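Local coordinates for antifreeze protein (Uncultured bacterium, PDB 6EIO) that probably binds ice crystals through two faces of its surface, and so limits their growth as antifreeze proteins do, at residues A[23-28]-A[146-151]; A[57-62]-A[77-82]; A[110-115]-A[126-131]; A[117-122]-A[138-143]; A[153-158]-A[180-185]. All coordinates share one frame; numbering follows the deposited sequence.

Interactions 3 and 5 belong to the same eight-strand parallel sheet, where strands 128-130 and 155-157 are neighbours; both are mainly backbone pairing, with apolar side chains on the inner side and small or polar ones on the other. Interactions 1 and 4 meet through the neighbouring strands 120-124 and 147-151, yet each also involves an irregular loop: interaction 1 is apolar packing with two water bridges, interaction 4 one backbone bond beside a tight turn. Interaction 2 lies apart, its centre about 33 and 34 Å from the centres of interactions 3 and 4, and joins strand pairing to a helix start. All five are partly buried.

Interaction 1 (A[23-28]-A[146-151]); sequences TVQTPI and IFVIQI
The ring of Pro27 turns one face to Ile146, whose CD1 lies over it and touches CG at 4.0 Å; the two side chains cross at about a right angle. The amide of Gln25, the flat polar group here, plays little part across the contact, because the chain bends at chi2 (-58°) and OE1 takes a hydrogen bond from Arg100 NH1. It is the root of Gln25 that packs: its CB meets Ile146 CG2 at 3.7 Å, and its carbonyl O lies 3.4 Å from Ile146 CB. CG2 of Ile146 also rests against the carbonyl of Thr26, leaving this isoleucine folded against three consecutive residues of 23-28. Farther along, Ile28 and Val148 reach toward each other tip to tip, Ile28 CD1 to Val148 CG2 at 3.9 Å.

No direct hydrogen bond joins the segments, and two waters do that work. The first accepts from Gln25 N (2.9 Å) and donates to Ile146 O. The second accepts from Ile146 N and donates to Gln25 O at 3.1 Å. Both backbone polar groups of Gln25 are thus matched to those of Ile146 without strand pairing.

Val148 points to the loop, while the preceding residue, Phe147, points the other way and meets the ring of Phe137 edge to face. Arg100 pins the loop by bonds to the carbonyls of Thr26 and Pro27. Ile28 also packs on Ala93 and Ala97 of helix 81-99, and Val148 touches Leu121, placing 23-28 across the start of strand 147-151, beside strand 120-124 and the helix end.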
# COMPACT_ATOMS: atom_id res chain seq x y z
N THR A 23 21.08 6.92 4.29
CA THR A 23 20.66 7.17 2.92
C THR A 23 19.23 7.68 2.91
O THR A 23 18.34 7.10 3.53
CB THR A 23 20.76 5.88 2.10
OG1 THR A 23 22.12 5.44 2.11
CG2 THR A 23 20.30 6.11 0.67
N VAL A 24 19.01 8.76 2.18
CA VAL A 24 17.70 9.38 2.05
C VAL A 24 17.02 8.79 0.81
O VAL A 24 17.48 9.01 -0.31
CB VAL A 24 17.84 10.90 1.94
CG1 VAL A 24 16.49 11.58 1.69
CG2 VAL A 24 18.49 11.47 3.17
N GLN A 25 15.94 8.04 0.99
CA GLN A 25 15.18 7.56 -0.14
C GLN A 25 14.38 8.70 -0.75
O GLN A 25 13.79 9.51 -0.03
CB GLN A 25 14.18 6.47 0.30
CG GLN A 25 14.85 5.17 0.66
CD GLN A 25 15.67 4.62 -0.48
OE1 GLN A 25 15.19 4.50 -1.60
NE2 GLN A 25 16.93 4.30 -0.20
N THR A 26 14.39 8.76 -2.08
CA THR A 26 13.51 9.67 -2.79
C THR A 26 12.10 9.09 -2.81
O THR A 26 11.90 7.88 -2.67
CB THR A 26 14.00 9.87 -4.23
OG1 THR A 26 13.98 8.61 -4.89
CG2 THR A 26 15.40 10.47 -4.27
N PRO A 27 11.09 9.93 -3.02
CA PRO A 27 9.75 9.40 -3.23
C PRO A 27 9.74 8.47 -4.44
O PRO A 27 10.58 8.55 -5.33
CB PRO A 27 8.90 10.65 -3.47
CG PRO A 27 9.69 11.77 -2.88
CD PRO A 27 11.12 11.40 -3.10
N ILE A 28 8.76 7.57 -4.45
CA ILE A 28 8.51 6.70 -5.59
C ILE A 28 7.41 7.35 -6.43
O ILE A 28 6.25 7.44 -5.99
CB ILE A 28 8.12 5.29 -5.16
CG1 ILE A 28 9.31 4.66 -4.44
CG2 ILE A 28 7.70 4.44 -6.37
CD1 ILE A 28 8.98 3.38 -3.75
N ILE A 146 10.96 9.35 3.83
CA ILE A 146 10.42 8.29 2.98
C ILE A 146 10.80 6.92 3.55
O ILE A 146 11.92 6.72 4.05
CB ILE A 146 10.95 8.44 1.53
CG1 ILE A 146 10.51 9.76 0.90
CG2 ILE A 146 10.55 7.24 0.66
CD1 ILE A 146 9.04 9.88 0.64
N PHE A 147 9.85 5.99 3.48
CA PHE A 147 10.01 4.62 3.94
C PHE A 147 9.63 3.69 2.80
O PHE A 147 8.50 3.76 2.31
CB PHE A 147 9.09 4.34 5.14
CG PHE A 147 9.13 5.35 6.26
CD1 PHE A 147 8.43 6.55 6.16
CD2 PHE A 147 9.81 5.08 7.46
CE1 PHE A 147 8.40 7.45 7.22
CE2 PHE A 147 9.75 5.96 8.51
CZ PHE A 147 9.06 7.15 8.39
N VAL A 148 10.56 2.82 2.38
CA VAL A 148 10.32 1.88 1.29
C VAL A 148 10.58 0.48 1.81
O VAL A 148 11.66 0.21 2.35
CB VAL A 148 11.24 2.16 0.09
CG1 VAL A 148 11.03 1.12 -1.02
CG2 VAL A 148 11.02 3.58 -0.44
N ILE A 149 9.60 -0.42 1.64
CA ILE A 149 9.72 -1.80 2.10
C ILE A 149 9.54 -2.73 0.91
O ILE A 149 8.51 -2.71 0.24
CB ILE A 149 8.73 -2.14 3.21
CG1 ILE A 149 8.94 -1.21 4.39
CG2 ILE A 149 8.94 -3.59 3.64
CD1 ILE A 149 7.85 -1.31 5.42
N GLN A 150 10.58 -3.53 0.65
CA GLN A 150 10.62 -4.50 -0.44
C GLN A 150 10.31 -5.88 0.15
O GLN A 150 10.95 -6.29 1.12
CB GLN A 150 12.01 -4.56 -1.06
CG GLN A 150 12.49 -3.23 -1.59
CD GLN A 150 13.96 -3.24 -1.95
OE1 GLN A 150 14.77 -3.94 -1.32
NE2 GLN A 150 14.32 -2.47 -2.95
N ILE A 151 9.35 -6.60 -0.44
CA ILE A 151 8.88 -7.85 0.13
C ILE A 151 8.91 -8.93 -0.95
O ILE A 151 8.18 -8.85 -1.93
CB ILE A 151 7.48 -7.71 0.74
CG1 ILE A 151 7.49 -6.60 1.80
CG2 ILE A 151 7.01 -9.03 1.33
CD1 ILE A 151 6.13 -6.07 2.13
O HOH W 1 14.60 7.62 3.51
O HOH W 2 13.49 10.48 2.87

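Interaction 2 (A[57-62]-A[77-82]); sequences GLSPGT and HINDAI
His77 O accepts from Leu58 N at 2.9 Å, in the carbonyl plane, and also takes a CA-H...O contact from Gly57. The His77 ring lies clear of 57-62; ND1 donates to the syn lone pair of Asp80 OD2, 2.7 Å away in the ring plane, and Ile82 CB sits over one face toward the rim. Ile78 continues the parallel bridge with Leu58, the two side chains on the same face of the sheet, and its CG2 rests near Gly61 O at 3.8 Å.

Asn79, just past the strand, takes the left-handed helical conformation (phi 54°). Its N still bonds Leu58 O at 3.0 Å, and the side chain swings across the loop after strand 55-58. CG stands anti to the carbonyl carbon (chi1 -67°), bringing ND2 to two successive carbonyls: Gly61 O at 2.9 Å and Pro60 O at 3.3 Å. Both bonds are bent and come from above the carbonyl planes, so one NH2 group ties together the loop that follows the cis peptide before Pro60. OD1 lies against Pro60 CA and beside Ser59, whose OG is bonded to Asn84. Asp80 is the N-cap, its OD1 accepting from Ala83 N.

This corner of the solenoid thus passes through Asn79 and Asp80 from strand 76-78 into helix 81-99; strand 36-40 pairs with the other edge of strand 55-58, and Ile64 of strand 63-65 packs against Leu58 and Ile78.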
# COMPACT_ATOMS: atom_id res chain seq x y z
N GLY A 57 -9.61 2.00 -10.42
CA GLY A 57 -9.19 1.60 -11.75
C GLY A 57 -9.12 0.10 -11.93
O GLY A 57 -8.78 -0.64 -11.01
N LEU A 58 -9.38 -0.34 -13.17
CA LEU A 58 -9.26 -1.74 -13.55
C LEU A 58 -8.82 -1.80 -15.00
O LEU A 58 -9.46 -1.19 -15.87
CB LEU A 58 -10.60 -2.47 -13.37
CG LEU A 58 -10.63 -3.91 -13.86
CD1 LEU A 58 -9.69 -4.81 -13.06
CD2 LEU A 58 -12.06 -4.44 -13.81
N SER A 59 -7.74 -2.54 -15.26
CA SER A 59 -7.26 -2.76 -16.62
C SER A 59 -6.20 -3.83 -16.52
O SER A 59 -5.35 -3.73 -15.63
CB SER A 59 -6.65 -1.48 -17.18
OG SER A 59 -5.97 -1.75 -18.40
N PRO A 60 -6.17 -4.84 -17.41
CA PRO A 60 -7.00 -5.01 -18.60
C PRO A 60 -8.31 -5.77 -18.35
O PRO A 60 -9.08 -5.97 -19.29
CB PRO A 60 -6.10 -5.84 -19.51
CG PRO A 60 -5.33 -6.69 -18.54
CD PRO A 60 -5.06 -5.82 -17.37
N GLY A 61 -8.56 -6.22 -17.12
CA GLY A 61 -9.79 -6.91 -16.81
C GLY A 61 -11.01 -6.00 -16.96
O GLY A 61 -10.91 -4.79 -17.10
N THR A 62 -12.20 -6.62 -16.91
CA THR A 62 -13.44 -5.90 -17.14
C THR A 62 -14.43 -5.92 -15.99
O THR A 62 -15.31 -5.05 -15.94
CB THR A 62 -14.14 -6.45 -18.39
OG1 THR A 62 -14.38 -7.85 -18.22
CG2 THR A 62 -13.27 -6.24 -19.63
N HIS A 77 -12.65 3.98 -13.56
CA HIS A 77 -11.87 3.97 -14.79
C HIS A 77 -11.57 2.52 -15.16
O HIS A 77 -10.71 1.89 -14.53
CB HIS A 77 -10.57 4.73 -14.57
CG HIS A 77 -10.74 6.20 -14.39
ND1 HIS A 77 -11.05 7.03 -15.44
CD2 HIS A 77 -10.62 7.01 -13.30
CE1 HIS A 77 -11.13 8.28 -15.00
NE2 HIS A 77 -10.86 8.30 -13.71
N ILE A 78 -12.28 1.99 -16.16
CA ILE A 78 -12.11 0.62 -16.61
C ILE A 78 -11.64 0.65 -18.06
O ILE A 78 -12.38 1.09 -18.96
CB ILE A 78 -13.38 -0.23 -16.49
CG1 ILE A 78 -13.88 -0.25 -15.05
CG2 ILE A 78 -13.10 -1.64 -16.99
CD1 ILE A 78 -15.20 -0.98 -14.87
N ASN A 79 -10.41 0.21 -18.30
CA ASN A 79 -9.89 0.07 -19.66
C ASN A 79 -10.02 1.36 -20.46
O ASN A 79 -10.22 1.34 -21.67
CB ASN A 79 -10.52 -1.12 -20.38
CG ASN A 79 -10.10 -2.41 -19.75
OD1 ASN A 79 -8.93 -2.55 -19.38
ND2 ASN A 79 -11.03 -3.34 -19.57
N ASP A 80 -9.85 2.48 -19.80
CA ASP A 80 -9.88 3.78 -20.43
C ASP A 80 -8.48 4.40 -20.42
O ASP A 80 -7.50 3.80 -19.98
CB ASP A 80 -10.96 4.64 -19.79
CG ASP A 80 -10.63 5.09 -18.38
OD1 ASP A 80 -9.68 4.55 -17.77
OD2 ASP A 80 -11.33 6.02 -17.88
N ALA A 81 -8.37 5.61 -20.94
CA ALA A 81 -7.05 6.20 -21.09
C ALA A 81 -6.32 6.29 -19.75
O ALA A 81 -5.13 5.95 -19.64
CB ALA A 81 -7.20 7.58 -21.72
N ILE A 82 -7.00 6.78 -18.72
CA ILE A 82 -6.35 6.98 -17.43
C ILE A 82 -6.01 5.64 -16.79
O ILE A 82 -4.89 5.47 -16.27
CB ILE A 82 -7.20 7.89 -16.51
CG1 ILE A 82 -7.23 9.31 -17.06
CG2 ILE A 82 -6.67 7.87 -15.09
CD1 ILE A 82 -8.15 10.25 -16.33

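Interaction 3 (A[110-115]-A[126-131]); sequences GNIGGL and SSLAVS
Asn111 reaches over to Ser131 with its side chain extended, CG anti to the backbone N (chi1 176°), which carries OD1 beyond the end of strand 128-130. There OD1 takes Ser131 N at 2.9 Å and, from the opposite face of its amide plane, Gly113 N at 3.0 Å. The second bond closes an Asx turn, and ND2 binds Ser132 OG, so the amide is held at both ends.

Ile112 adopts the less usual chi1 of 59°, with CG1 between the backbone N and the carbonyl carbon. CG1 therefore lies by Ala129 O, while CG2 meets Leu128 CD1 at 3.7 Å; the two side chains cross at about a right angle. Leu128 CD1 also lies against Gly110 O.

The backbones run in parallel register: Gly110 N to Ser127 O (2.8 Å), Ala129 N to Gly110 O (2.9 Å) and Ile112 N to Ala129 O (2.8 Å). A type II turn from Ile112 to Leu115 follows.

Here Leu128 and Ile112 face the interior. Strand 110-111 is outermost in its sheet, and such stacking of short parallel strands from successive coils is characteristic of the beta-solenoid of ice-binding-like proteins.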
# COMPACT_ATOMS: atom_id res chain seq x y z
N GLY A 110 9.23 -11.51 8.37
CA GLY A 110 8.34 -12.12 9.33
C GLY A 110 7.51 -11.10 10.08
O GLY A 110 7.15 -10.04 9.56
N ASN A 111 7.16 -11.44 11.31
CA ASN A 111 6.34 -10.55 12.11
C ASN A 111 7.13 -9.31 12.51
O ASN A 111 8.17 -9.41 13.15
CB ASN A 111 5.86 -11.28 13.36
CG ASN A 111 5.09 -10.38 14.28
OD1 ASN A 111 4.27 -9.57 13.86
ND2 ASN A 111 5.33 -10.53 15.57
N ILE A 112 6.59 -8.13 12.15
CA ILE A 112 7.15 -6.85 12.55
C ILE A 112 6.25 -6.11 13.52
O ILE A 112 6.50 -4.93 13.82
CB ILE A 112 7.54 -5.98 11.34
CG1 ILE A 112 6.34 -5.70 10.44
CG2 ILE A 112 8.67 -6.65 10.58
CD1 ILE A 112 6.64 -4.67 9.38
N GLY A 113 5.22 -6.76 14.05
CA GLY A 113 4.44 -6.14 15.10
C GLY A 113 5.32 -5.80 16.29
O GLY A 113 6.24 -6.54 16.65
N GLY A 114 5.05 -4.64 16.89
CA GLY A 114 5.83 -4.11 17.98
C GLY A 114 7.04 -3.30 17.57
O GLY A 114 7.68 -2.69 18.43
N LEU A 115 7.38 -3.28 16.29
CA LEU A 115 8.58 -2.60 15.85
C LEU A 115 8.29 -1.17 15.42
O LEU A 115 7.22 -0.86 14.91
CB LEU A 115 9.24 -3.31 14.69
CG LEU A 115 9.85 -4.66 14.99
CD1 LEU A 115 10.47 -5.17 13.71
CD2 LEU A 115 10.89 -4.58 16.10
N SER A 126 11.47 -12.98 2.70
CA SER A 126 10.38 -13.93 2.89
C SER A 126 9.10 -13.13 3.17
O SER A 126 9.04 -11.92 2.92
CB SER A 126 10.77 -14.94 3.98
OG SER A 126 11.07 -14.28 5.20
N SER A 127 8.08 -13.78 3.70
CA SER A 127 6.84 -13.07 3.96
C SER A 127 7.02 -12.09 5.12
O SER A 127 7.77 -12.33 6.07
CB SER A 127 5.72 -14.05 4.30
OG SER A 127 5.30 -14.79 3.16
N LEU A 128 6.31 -10.95 5.01
CA LEU A 128 6.32 -9.91 6.02
C LEU A 128 4.90 -9.82 6.58
O LEU A 128 3.93 -9.89 5.83
CB LEU A 128 6.73 -8.57 5.41
CG LEU A 128 7.12 -7.49 6.42
CD1 LEU A 128 8.42 -7.84 7.13
CD2 LEU A 128 7.25 -6.15 5.70
N ALA A 129 4.79 -9.69 7.90
CA ALA A 129 3.48 -9.74 8.54
C ALA A 129 3.42 -8.78 9.71
O ALA A 129 4.43 -8.50 10.33
CB ALA A 129 3.18 -11.15 9.03
N VAL A 130 2.23 -8.30 10.00
CA VAL A 130 1.95 -7.71 11.30
C VAL A 130 1.00 -8.70 11.98
O VAL A 130 -0.19 -8.75 11.67
CB VAL A 130 1.35 -6.31 11.19
CG1 VAL A 130 1.34 -5.64 12.54
CG2 VAL A 130 2.12 -5.46 10.16
N SER A 131 1.54 -9.53 12.88
CA SER A 131 0.75 -10.61 13.47
C SER A 131 0.41 -10.38 14.91
O SER A 131 -0.67 -10.79 15.35
CB SER A 131 1.43 -11.99 13.33
OG SER A 131 2.56 -12.18 14.16

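Interaction 4 (A[117-122]-A[138-143]); sequences LTPGLY and DALGDP
Leu117 and Asp138 meet where two coils of the parallel beta-solenoid stack, at a corner leading from one strand into a type I' turn (Ala139 to Asp142).

Hydrogen bonding across the contact rests on a single backbone pair: Asp138 N donates to Leu117 O at 3.0 Å, nearly straight (168°). Asp138 O is used differently, receiving the CA-H of Thr118 with CA 3.5 Å away, and the CD of Pro119 lies on the same oxygen at 3.4 Å. The carbonyl is thereby wrapped by carbon-bound hydrogens of two successive residues.

Apolar contacts follow the turn. Leu140 sits at a positive phi (59°) and points back to 117-122; its CD1 touches Thr118 CG2 at 3.9 Å. The position of the methyl follows from the threonine torsion: with OG1 between the backbone N and the carbonyl carbon, CG2 stands anti to that carbon and faces the leucine. CG of Pro119 completes the patch, 4.0 Å from Ala139 CA. Leu20 of a preceding loop touches both Thr118 and Leu140, while Pro119 also leans on Phe147 of strand 147-151.

Side-chain bonds inside each segment fix the two partners. Asp138 folds over the turn and its OD1 accepts from Leu140 N at 2.9 Å, an Asx turn that sets the leucine in place. On the other segment, Tyr122 bends back from strand 120-124 with Thr118 O at the edge of its ring, in plane, and donates from OH to that oxygen at 2.6 Å.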
# COMPACT_ATOMS: atom_id res chain seq x y z
N LEU A 117 9.90 1.44 12.74
CA LEU A 117 10.72 1.59 11.54
C LEU A 117 10.98 3.08 11.32
O LEU A 117 10.05 3.87 11.16
CB LEU A 117 10.04 0.97 10.33
CG LEU A 117 9.68 -0.50 10.46
CD1 LEU A 117 9.07 -1.02 9.17
CD2 LEU A 117 10.91 -1.33 10.85
N THR A 118 12.25 3.44 11.31
CA THR A 118 12.71 4.78 10.99
C THR A 118 12.95 4.89 9.48
O THR A 118 12.84 3.91 8.74
CB THR A 118 13.95 5.09 11.85
OG1 THR A 118 14.86 3.99 11.77
CG2 THR A 118 13.56 5.27 13.32
N PRO A 119 13.21 6.11 8.97
CA PRO A 119 13.20 6.29 7.51
C PRO A 119 14.27 5.48 6.81
O PRO A 119 15.36 5.25 7.34
CB PRO A 119 13.44 7.79 7.34
CG PRO A 119 12.85 8.38 8.61
CD PRO A 119 13.27 7.40 9.67
N GLY A 120 13.96 5.07 5.58
CA GLY A 120 14.94 4.41 4.74
C GLY A 120 14.35 3.25 3.98
O GLY A 120 13.15 3.26 3.63
N LEU A 121 15.21 2.28 3.68
CA LEU A 121 14.94 1.16 2.79
C LEU A 121 15.04 -0.14 3.58
O LEU A 121 16.05 -0.36 4.29
CB LEU A 121 15.97 1.17 1.66
CG LEU A 121 15.82 0.08 0.60
CD1 LEU A 121 14.48 0.15 -0.12
CD2 LEU A 121 16.97 0.18 -0.40
N TYR A 122 14.03 -0.98 3.44
CA TYR A 122 13.93 -2.26 4.13
C TYR A 122 13.68 -3.35 3.11
O TYR A 122 12.93 -3.14 2.15
CB TYR A 122 12.76 -2.23 5.11
CG TYR A 122 12.95 -1.24 6.23
CD1 TYR A 122 12.55 0.09 6.10
CD2 TYR A 122 13.58 -1.62 7.40
CE1 TYR A 122 12.74 1.01 7.12
CE2 TYR A 122 13.79 -0.72 8.43
CZ TYR A 122 13.35 0.59 8.30
OH TYR A 122 13.56 1.44 9.35
N ASP A 138 8.23 5.97 12.17
CA ASP A 138 8.61 7.13 12.97
C ASP A 138 9.60 7.95 12.15
O ASP A 138 10.69 7.48 11.82
CB ASP A 138 9.20 6.67 14.30
CG ASP A 138 9.36 7.79 15.32
OD1 ASP A 138 9.70 8.93 14.91
OD2 ASP A 138 9.16 7.48 16.53
N ALA A 139 9.18 9.16 11.76
CA ALA A 139 9.97 10.03 10.90
C ALA A 139 10.95 10.91 11.68
O ALA A 139 11.65 11.72 11.08
CB ALA A 139 9.07 10.90 10.02
N LEU A 140 10.99 10.78 13.01
CA LEU A 140 12.00 11.46 13.82
C LEU A 140 11.95 12.98 13.67
O LEU A 140 12.95 13.67 13.88
CB LEU A 140 13.41 10.93 13.53
CG LEU A 140 13.59 9.43 13.78
CD1 LEU A 140 14.93 8.97 13.26
CD2 LEU A 140 13.41 9.05 15.22
N GLY A 141 10.77 13.52 13.36
CA GLY A 141 10.56 14.95 13.28
C GLY A 141 10.72 15.54 11.90
O GLY A 141 10.67 16.77 11.77
N ASP A 142 10.90 14.71 10.87
CA ASP A 142 11.05 15.18 9.49
C ASP A 142 9.92 14.59 8.66
O ASP A 142 10.04 13.46 8.16
CB ASP A 142 12.40 14.77 8.92
CG ASP A 142 12.59 15.23 7.48
OD1 ASP A 142 11.70 15.91 6.93
OD2 ASP A 142 13.64 14.90 6.90
N PRO A 143 8.82 15.31 8.47
CA PRO A 143 7.70 14.76 7.70
C PRO A 143 8.07 14.34 6.29
O PRO A 143 7.38 13.49 5.72
CB PRO A 143 6.67 15.89 7.71
CG PRO A 143 6.96 16.64 8.98
CD PRO A 143 8.47 16.62 9.06

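Interaction 5 (A[153-158]-A[180-185])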
# COMPACT_ATOMS: atom_id res chain seq x y z
N SER A 153 7.85 -11.95 -0.93
CA SER A 153 6.75 -12.89 -0.87
C SER A 153 5.46 -12.13 -0.60
O SER A 153 5.13 -11.16 -1.31
CB SER A 153 7.07 -13.98 0.16
OG SER A 153 6.09 -14.99 0.07
N THR A 154 4.71 -12.56 0.40
CA THR A 154 3.43 -11.96 0.77
C THR A 154 3.58 -10.95 1.90
O THR A 154 4.54 -10.96 2.67
CB THR A 154 2.43 -13.04 1.18
OG1 THR A 154 2.95 -13.72 2.33
CG2 THR A 154 2.16 -14.03 0.06
N LEU A 155 2.56 -10.10 1.99
CA LEU A 155 2.38 -9.13 3.07
C LEU A 155 1.02 -9.40 3.70
O LEU A 155 0.01 -9.36 3.00
CB LEU A 155 2.40 -7.71 2.50
CG LEU A 155 2.02 -6.59 3.47
CD1 LEU A 155 2.95 -6.51 4.67
CD2 LEU A 155 1.99 -5.26 2.72
N THR A 156 0.97 -9.66 5.01
CA THR A 156 -0.29 -10.00 5.65
C THR A 156 -0.38 -9.36 7.03
O THR A 156 0.61 -9.00 7.66
CB THR A 156 -0.50 -11.50 5.80
OG1 THR A 156 0.50 -12.04 6.65
CG2 THR A 156 -0.49 -12.18 4.45
N THR A 157 -1.63 -9.25 7.49
CA THR A 157 -1.91 -8.86 8.86
C THR A 157 -2.99 -9.77 9.44
O THR A 157 -3.90 -10.21 8.74
CB THR A 157 -2.38 -7.39 8.98
OG1 THR A 157 -3.61 -7.25 8.28
CG2 THR A 157 -1.36 -6.44 8.38
N THR A 158 -2.90 -10.01 10.74
CA THR A 158 -4.01 -10.64 11.46
C THR A 158 -5.05 -9.57 11.79
O THR A 158 -4.85 -8.37 11.60
CB THR A 158 -3.50 -11.29 12.76
OG1 THR A 158 -2.76 -10.31 13.46
CG2 THR A 158 -2.64 -12.51 12.50
N SER A 180 4.31 -10.89 -4.37
CA SER A 180 3.18 -11.77 -4.68
C SER A 180 1.90 -11.05 -4.31
O SER A 180 1.52 -10.12 -5.03
CB SER A 180 3.36 -13.18 -4.13
OG SER A 180 3.43 -13.10 -2.74
N SER A 181 1.21 -11.43 -3.22
CA SER A 181 -0.07 -10.88 -2.84
C SER A 181 -0.05 -10.39 -1.40
O SER A 181 0.82 -10.74 -0.60
CB SER A 181 -1.17 -11.92 -3.00
OG SER A 181 -1.40 -12.21 -4.38
N ALA A 182 -1.05 -9.57 -1.08
CA ALA A 182 -1.25 -9.05 0.26
C ALA A 182 -2.65 -9.39 0.76
O ALA A 182 -3.61 -9.38 -0.01
CB ALA A 182 -1.05 -7.54 0.31
N SER A 183 -2.75 -9.66 2.07
CA SER A 183 -4.04 -9.94 2.68
C SER A 183 -4.10 -9.31 4.06
O SER A 183 -3.28 -9.58 4.94
CB SER A 183 -4.31 -11.45 2.74
OG SER A 183 -5.70 -11.74 2.85
N PHE A 184 -5.11 -8.46 4.25
CA PHE A 184 -5.28 -7.68 5.46
C PHE A 184 -6.47 -8.20 6.25
O PHE A 184 -7.61 -8.22 5.77
CB PHE A 184 -5.43 -6.20 5.10
CG PHE A 184 -4.24 -5.69 4.34
CD1 PHE A 184 -3.03 -5.51 5.00
CD2 PHE A 184 -4.29 -5.47 2.97
CE1 PHE A 184 -1.91 -5.11 4.31
CE2 PHE A 184 -3.16 -5.05 2.28
CZ PHE A 184 -1.97 -4.87 2.95
N GLY A 185 -6.20 -8.63 7.48
CA GLY A 185 -7.24 -9.23 8.30
C GLY A 185 -8.30 -8.23 8.72
O GLY A 185 -8.11 -7.01 8.66
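Phe184 lies along the flank of Leu155 and Thr157, and can be followed outward from its root. CB is 3.8 Å from Thr157 OG1. With CG anti to the carbonyl carbon (chi1 -58°) the ring swings along the strand pair, and CD1 lies 3.8 Å from Thr157 OG1 and close to Thr157 CG2. At the far end CZ touches Leu155 CD2 at 4.0 Å. Thr157 OG1 and Leu155 CD2 sit at the ring edge, near its plane, while the rings of Phe190 and Phe202 also meet it. Ala182 joins the same apolar face, its CB beside that of Leu155, 4.1 Å away.

Thr157 has a second task. Its OG1, between the backbone N and the carbonyl carbon, accepts from Gly185 N at 3.0 Å and is also bonded to Thr188 OG1; the bond from Gly185 N to Thr157 O is weak. The side-chain oxygen thus prolongs the pairing where the backbone bond fades.

Before that point the strands pair regularly and in parallel: Leu155 N to Ser181 O (3.2 Å), Ser183 N to Leu155 O (2.9 Å), Thr157 N to Ser183 O (3.1 Å). Thr156 and Ser183 share the other, polar face of the sheet.

Strand 155-157 is flanked on its other edge by strand 128-130, and strand 182-184 by strand 200-202; on the face of Leu155 and Phe184, Leu155 packs on Trp176 and Val178 of strand 174-178 and on Phe190 of strand 189-191, across the solenoid interior.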